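Local coordinates for glucan-binding protein C, GbpC (Streptococcus mutans UA159, PDB 5UQZ) that probably binds glucan and mediates both sucrose-independent and sucrose-dependent adherence of the bacterium, the chain here being a calcium-binding part of a longer wall-anchored protein, at residues Q62-I67 / K147-V152; E237-G242 / I327-N332. All coordinates share one frame; numbering follows the deposited sequence.

Contact 1 (Q62-I67 / K147-V152); sequences QGLVFI and KKISKV
The backbone N of Leu64, the residue that meets Ile149 across this contact, donates to Gln62 OE1 at 3.0 Å. The bond is fairly straight, 156° at the hydrogen, but the donor stands above the amide plane of Gln62, 49° out of it. The same amide is held from its other end too, because Gln62 NE2 bonds to Ile219 O, and the two bonds together fix the rotation of the group.

No hydrogen bond joins 62-67 to 147-152; their meeting is wholly apolar and rests on two methyl encounters. Leu64 CD1 lies 4.0 Å from Ile149 CD1, with the two side chains crossing at about a right angle, so that the end of one branch meets the end of the other. Two residues further along the first segment, Phe66 meets Val152 from the opposite direction, and CG2 of Val152 sits 3.9 Å from CE1 of Phe66, oblique to the ring. Phe66 holds CG opposite its own N (chi1 180°), which carries the ring toward 147-152. The backbones stay well apart: CA of Phe66 is 8.9 Å from CA of Ile149, too far for direct strand pairing.

All four residues are buried, and a fifth residue joins them: Phe203 touches Leu64, Ile149 and Val152 and meets the Phe66 ring edge-to-face, making one hydrophobic cluster. Phe66 N is taken up by Ser333 OG.

Strands 64-65 and 147-148 are the outer members of a three-stranded antiparallel sheet with 143-144 between them, while Val152 lies on strand 151-160 of the large sheet, which runs between 132-137 and the Phe203-bearing strand 194-204. The cluster therefore joins this small sheet to the large one.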
loop_
_atom_site.group_PDB
_atom_site.type_symbol
_atom_site.label_atom_id
_atom_site.label_comp_id
_atom_site.label_asym_id
_atom_site.label_seq_id
_atom_site.Cartn_x
_atom_site.Cartn_y
_atom_site.Cartn_z
ATOM N N GLN A 62 10.609 7.553 16.496
ATOM C CA GLN A 62 9.339 8.073 15.986
ATOM C C GLN A 62 8.761 9.148 16.886
ATOM O O GLN A 62 8.405 8.892 18.049
ATOM C CB GLN A 62 8.332 6.929 15.841
ATOM C CG GLN A 62 6.934 7.409 15.381
ATOM C CD GLN A 62 6.986 7.870 13.939
ATOM O OE1 GLN A 62 7.513 8.957 13.662
ATOM N NE2 GLN A 62 6.416 7.050 13.021
ATOM N N GLY A 63 8.621 10.356 16.366
ATOM C CA GLY A 63 7.909 11.432 17.020
ATOM C C GLY A 63 6.658 11.855 16.279
ATOM O O GLY A 63 5.952 12.752 16.764
ATOM N N LEU A 64 6.386 11.270 15.118
ATOM C CA LEU A 64 5.236 11.656 14.312
ATOM C C LEU A 64 4.089 10.698 14.625
ATOM O O LEU A 64 4.263 9.478 14.568
ATOM C CB LEU A 64 5.575 11.559 12.829
ATOM C CG LEU A 64 4.399 11.938 11.893
ATOM C CD1 LEU A 64 4.079 13.416 11.968
ATOM C CD2 LEU A 64 4.784 11.574 10.446
ATOM N N VAL A 65 2.914 11.261 14.905
ATOM C CA VAL A 65 1.665 10.518 14.973
ATOM C C VAL A 65 0.774 11.114 13.890
ATOM O O VAL A 65 0.338 12.260 14.011
ATOM C CB VAL A 65 1.018 10.605 16.372
ATOM C CG1 VAL A 65 -0.273 9.810 16.378
ATOM C CG2 VAL A 65 2.003 10.128 17.456
ATOM N N PHE A 66 0.552 10.365 12.823
ATOM C CA PHE A 66 -0.158 10.864 11.650
ATOM C C PHE A 66 -0.732 9.633 10.965
ATOM O O PHE A 66 -0.179 9.093 10.005
ATOM C CB PHE A 66 0.821 11.618 10.763
ATOM C CG PHE A 66 0.186 12.184 9.492
ATOM C CD1 PHE A 66 -0.890 13.070 9.555
ATOM C CD2 PHE A 66 0.682 11.852 8.259
ATOM C CE1 PHE A 66 -1.439 13.588 8.375
ATOM C CE2 PHE A 66 0.150 12.378 7.098
ATOM C CZ PHE A 66 -0.892 13.253 7.171
ATOM N N ILE A 67 -1.835 9.149 11.514
ATOM C CA ILE A 67 -2.350 7.853 11.097
ATOM C C ILE A 67 -3.807 7.831 10.758
ATOM O O ILE A 67 -4.244 6.986 9.967
ATOM C CB ILE A 67 -2.012 6.749 12.081
ATOM C CG1 ILE A 67 -2.509 5.394 11.593
ATOM C CG2 ILE A 67 -2.521 7.045 13.328
ATOM C CD1 ILE A 67 -2.131 5.160 10.046
ATOM N N LYS A 147 4.113 18.633 19.189
ATOM C CA LYS A 147 3.445 19.776 18.574
ATOM C C LYS A 147 2.197 19.222 17.904
ATOM O O LYS A 147 2.289 18.490 16.902
ATOM C CB LYS A 147 4.351 20.433 17.532
ATOM C CG LYS A 147 5.648 20.971 18.119
ATOM C CD LYS A 147 6.557 21.481 16.985
ATOM C CE LYS A 147 7.771 22.164 17.566
ATOM N NZ LYS A 147 8.454 23.047 16.575
ATOM N N LYS A 148 1.028 19.616 18.391
ATOM C CA LYS A 148 -0.190 19.198 17.706
ATOM C C LYS A 148 -0.184 19.797 16.296
ATOM O O LYS A 148 0.180 20.963 16.107
ATOM C CB LYS A 148 -1.394 19.712 18.522
ATOM C CG LYS A 148 -2.753 19.242 17.964
ATOM C CD LYS A 148 -3.863 19.682 18.886
ATOM C CE LYS A 148 -5.219 19.574 18.220
ATOM N NZ LYS A 148 -5.612 18.157 17.857
ATOM N N ILE A 149 -0.645 19.011 15.342
ATOM C CA ILE A 149 -0.692 19.421 13.942
ATOM C C ILE A 149 -2.066 19.981 13.633
ATOM O O ILE A 149 -3.080 19.332 13.913
ATOM C CB ILE A 149 -0.330 18.230 13.047
ATOM C CG1 ILE A 149 1.176 17.908 13.235
ATOM C CG2 ILE A 149 -0.634 18.555 11.591
ATOM C CD1 ILE A 149 1.601 16.527 12.671
ATOM N N SER A 150 -2.096 21.191 13.050
ATOM C CA SER A 150 -3.354 21.884 12.763
ATOM C C SER A 150 -3.768 21.778 11.310
ATOM O O SER A 150 -4.943 22.040 11.001
ATOM C CB SER A 150 -3.205 23.366 13.091
ATOM O OG SER A 150 -2.252 23.964 12.197
ATOM N N LYS A 151 -2.856 21.428 10.426
ATOM C CA LYS A 151 -3.079 21.530 8.994
ATOM C C LYS A 151 -1.954 20.770 8.334
ATOM O O LYS A 151 -0.847 20.682 8.897
ATOM C CB LYS A 151 -3.024 23.046 8.608
ATOM C CG LYS A 151 -3.141 23.351 7.142
ATOM C CD LYS A 151 -3.288 24.844 6.920
ATOM C CE LYS A 151 -2.079 25.656 7.257
ATOM N NZ LYS A 151 -2.317 27.109 6.870
ATOM N N VAL A 152 -2.215 20.248 7.146
ATOM C CA VAL A 152 -1.209 19.575 6.343
ATOM C C VAL A 152 -1.331 20.149 4.941
ATOM O O VAL A 152 -2.443 20.287 4.433
ATOM C CB VAL A 152 -1.415 18.030 6.297
ATOM C CG1 VAL A 152 -0.266 17.345 5.587
ATOM C CG2 VAL A 152 -1.589 17.466 7.734
#

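Contact 2 (E237-G242 / I327-N332); sequences EKVNLG and IWFATN. With CA (calcium ion), chain B.
Glu237 and Ile327 face each other from opposite directions, and the Glu237 carboxylate is divided between packing and calcium. On the tight side, the Ile327 CD1 methyl lies 3.6 Å from Glu237 OE1 and 3.9 Å from Glu237 CG, lying against the acid's stem and head. The apolar pair of the contact follows: Val239 CG2 comes 4.0 Å from Phe329 CE1, oblique to a ring that also stacks on Phe314.

The other side is watery. Glu237 OE1 binds calcium at 2.5 Å, whereas Glu237 OE2 stays 3.8 Å from the ion, so the carboxylate coordinates through one oxygen. An extended chain beyond CG (chi2 174°) carries it there. Water 1, itself a ligand of calcium, donates to Glu237 OE2, which also bonds to His235 NE2; this second oxygen is thus held by a metal-bound water and a second-shell histidine. The opposite segment reaches the ion solely through water: Trp328 N donates to water 2 at 3.0 Å, and water 3 donates to Trp328 O at 2.8 Å. Four waters bind the metal altogether, with Ser224 O and Asn226 OD1 among the remaining ligands. Geometrically, the calcium bridges the two segments through Glu237 directly and Trp328 indirectly.

Strand 233-240 belongs to the large antiparallel sheet, paired with 312-319, 260-263 and 227-230, and strand 325-329 is an outermost strand of a separate four-stranded sheet beside 180-184. Side chains of the two strands meet between the sheets, as expected of a beta-supersandwich, with Phe314 and Val316 of 312-319 also packing against Ile327.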
loop_
_atom_site.group_PDB
_atom_site.type_symbol
_atom_site.label_atom_id
_atom_site.label_comp_id
_atom_site.label_asym_id
_atom_site.label_seq_id
_atom_site.Cartn_x
_atom_site.Cartn_y
_atom_site.Cartn_z
ATOM N N GLU A 237 6.233 -1.195 -8.285
ATOM C CA GLU A 237 5.988 0.064 -7.580
ATOM C C GLU A 237 7.275 0.468 -6.879
ATOM O O GLU A 237 7.894 -0.348 -6.185
ATOM C CB GLU A 237 4.817 -0.127 -6.617
ATOM C CG GLU A 237 3.565 -0.500 -7.406
ATOM C CD GLU A 237 2.325 -0.873 -6.632
ATOM O OE1 GLU A 237 2.248 -0.696 -5.407
ATOM O OE2 GLU A 237 1.373 -1.343 -7.331
ATOM N N LYS A 238 7.664 1.727 -7.044
ATOM C CA LYS A 238 8.963 2.225 -6.583
ATOM C C LYS A 238 8.813 3.589 -5.940
ATOM O O LYS A 238 7.891 4.336 -6.256
ATOM C CB LYS A 238 9.939 2.403 -7.786
ATOM C CG LYS A 238 10.119 1.161 -8.661
ATOM C CD LYS A 238 11.172 1.409 -9.731
ATOM C CE LYS A 238 11.468 0.156 -10.512
ATOM N NZ LYS A 238 12.359 0.449 -11.655
ATOM N N VAL A 239 9.763 3.906 -5.047
ATOM C CA VAL A 239 9.838 5.258 -4.495
ATOM C C VAL A 239 11.267 5.771 -4.617
ATOM O O VAL A 239 12.210 5.093 -4.190
ATOM C CB VAL A 239 9.371 5.319 -3.033
ATOM C CG1 VAL A 239 9.352 6.797 -2.560
ATOM C CG2 VAL A 239 8.016 4.692 -2.901
ATOM N N ASN A 240 11.441 6.978 -5.157
ATOM C CA ASN A 240 12.701 7.693 -5.112
ATOM C C ASN A 240 12.601 8.649 -3.928
ATOM O O ASN A 240 11.775 9.575 -3.932
ATOM C CB ASN A 240 12.937 8.448 -6.414
ATOM C CG ASN A 240 14.298 9.110 -6.441
ATOM O OD1 ASN A 240 14.780 9.617 -5.421
ATOM N ND2 ASN A 240 14.959 9.087 -7.613
ATOM N N LEU A 241 13.411 8.405 -2.901
ATOM C CA LEU A 241 13.266 9.148 -1.655
ATOM C C LEU A 241 13.894 10.534 -1.708
ATOM O O LEU A 241 13.669 11.316 -0.764
ATOM C CB LEU A 241 13.871 8.390 -0.461
ATOM C CG LEU A 241 12.955 7.213 -0.018
ATOM C CD1 LEU A 241 12.825 6.084 -1.030
ATOM C CD2 LEU A 241 13.565 6.642 1.223
ATOM N N GLY A 242 14.640 10.868 -2.759
ATOM C CA GLY A 242 15.218 12.192 -2.785
ATOM C C GLY A 242 16.186 12.349 -1.632
ATOM O O GLY A 242 16.994 11.464 -1.335
ATOM N N ILE A 327 -2.216 2.541 -8.690
ATOM C CA ILE A 327 -1.564 2.410 -7.395
ATOM C C ILE A 327 -2.352 3.212 -6.383
ATOM O O ILE A 327 -2.745 4.367 -6.650
ATOM C CB ILE A 327 -0.080 2.854 -7.436
ATOM C CG1 ILE A 327 0.614 2.526 -6.098
ATOM C CG2 ILE A 327 0.088 4.302 -7.811
ATOM C CD1 ILE A 327 2.164 2.845 -6.109
ATOM N N TRP A 328 -2.544 2.637 -5.190
ATOM C CA TRP A 328 -3.028 3.387 -4.040
ATOM C C TRP A 328 -1.779 3.682 -3.232
ATOM O O TRP A 328 -1.242 2.793 -2.556
ATOM C CB TRP A 328 -4.020 2.592 -3.216
ATOM C CG TRP A 328 -4.576 3.355 -2.054
ATOM C CD1 TRP A 328 -4.208 4.624 -1.586
ATOM C CD2 TRP A 328 -5.657 2.948 -1.238
ATOM N NE1 TRP A 328 -4.942 4.954 -0.491
ATOM C CE2 TRP A 328 -5.855 3.958 -0.266
ATOM C CE3 TRP A 328 -6.454 1.798 -1.210
ATOM C CZ2 TRP A 328 -6.843 3.868 0.712
ATOM C CZ3 TRP A 328 -7.432 1.712 -0.247
ATOM C CH2 TRP A 328 -7.616 2.748 0.704
ATOM N N PHE A 329 -1.253 4.904 -3.363
ATOM C CA PHE A 329 -0.044 5.257 -2.634
ATOM C C PHE A 329 -0.461 6.043 -1.417
ATOM O O PHE A 329 -1.044 7.121 -1.549
ATOM C CB PHE A 329 0.890 6.119 -3.499
ATOM C CG PHE A 329 2.143 6.465 -2.775
ATOM C CD1 PHE A 329 3.192 5.567 -2.729
ATOM C CD2 PHE A 329 2.245 7.654 -2.067
ATOM C CE1 PHE A 329 4.337 5.862 -1.972
ATOM C CE2 PHE A 329 3.386 7.938 -1.337
ATOM C CZ PHE A 329 4.432 7.048 -1.290
ATOM N N ALA A 330 -0.106 5.540 -0.249
ATOM C CA ALA A 330 -0.361 6.234 0.989
ATOM C C ALA A 330 0.942 6.341 1.754
ATOM O O ALA A 330 1.806 5.452 1.667
ATOM C CB ALA A 330 -1.440 5.572 1.843
ATOM N N THR A 331 1.110 7.435 2.473
ATOM C CA THR A 331 2.217 7.485 3.433
ATOM C C THR A 331 1.714 8.177 4.686
ATOM O O THR A 331 0.943 9.132 4.634
ATOM C CB THR A 331 3.479 8.191 2.817
ATOM O OG1 THR A 331 4.531 8.182 3.806
ATOM C CG2 THR A 331 3.178 9.633 2.459
ATOM N N ASN A 332 2.134 7.679 5.823
ATOM C CA ASN A 332 1.604 8.081 7.127
ATOM C C ASN A 332 2.599 7.541 8.160
ATOM O O ASN A 332 3.649 7.010 7.800
ATOM C CB ASN A 332 0.176 7.576 7.273
ATOM C CG ASN A 332 0.088 6.143 6.938
ATOM O OD1 ASN A 332 0.869 5.309 7.479
ATOM N ND2 ASN A 332 -0.771 5.813 5.992
HETATM CA CA CA B . 0.566 -1.198 -3.666
HETATM O O HOH W 1 -0.588 -1.890 -5.849
HETATM O O HOH W 2 -1.547 -0.024 -4.205
HETATM O O HOH W 3 0.859 1.060 -2.987
HETATM O O HOH W 4 -1.502 -2.493 -3.358
#

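From the N terminus the chain runs through the long helix 3-51 and the short helix 57-60 before reaching 62-67. Contact 1 then closes a loop of 79 residues, mixed helix and strand, at 147-152. Contact 2 opens later and closes 84 residues, with strands but no helix, so the two loops lie in series and neither nest nor cross. Both contacts reach the large antiparallel sheet, through strands 151-160 and 233-240, tying it to the three-stranded and four-stranded sheets respectively. Although their centres are about 19 Å apart, they touch at their ends: Ile67 CD1 packs 3.9 Å from Asn332 CG.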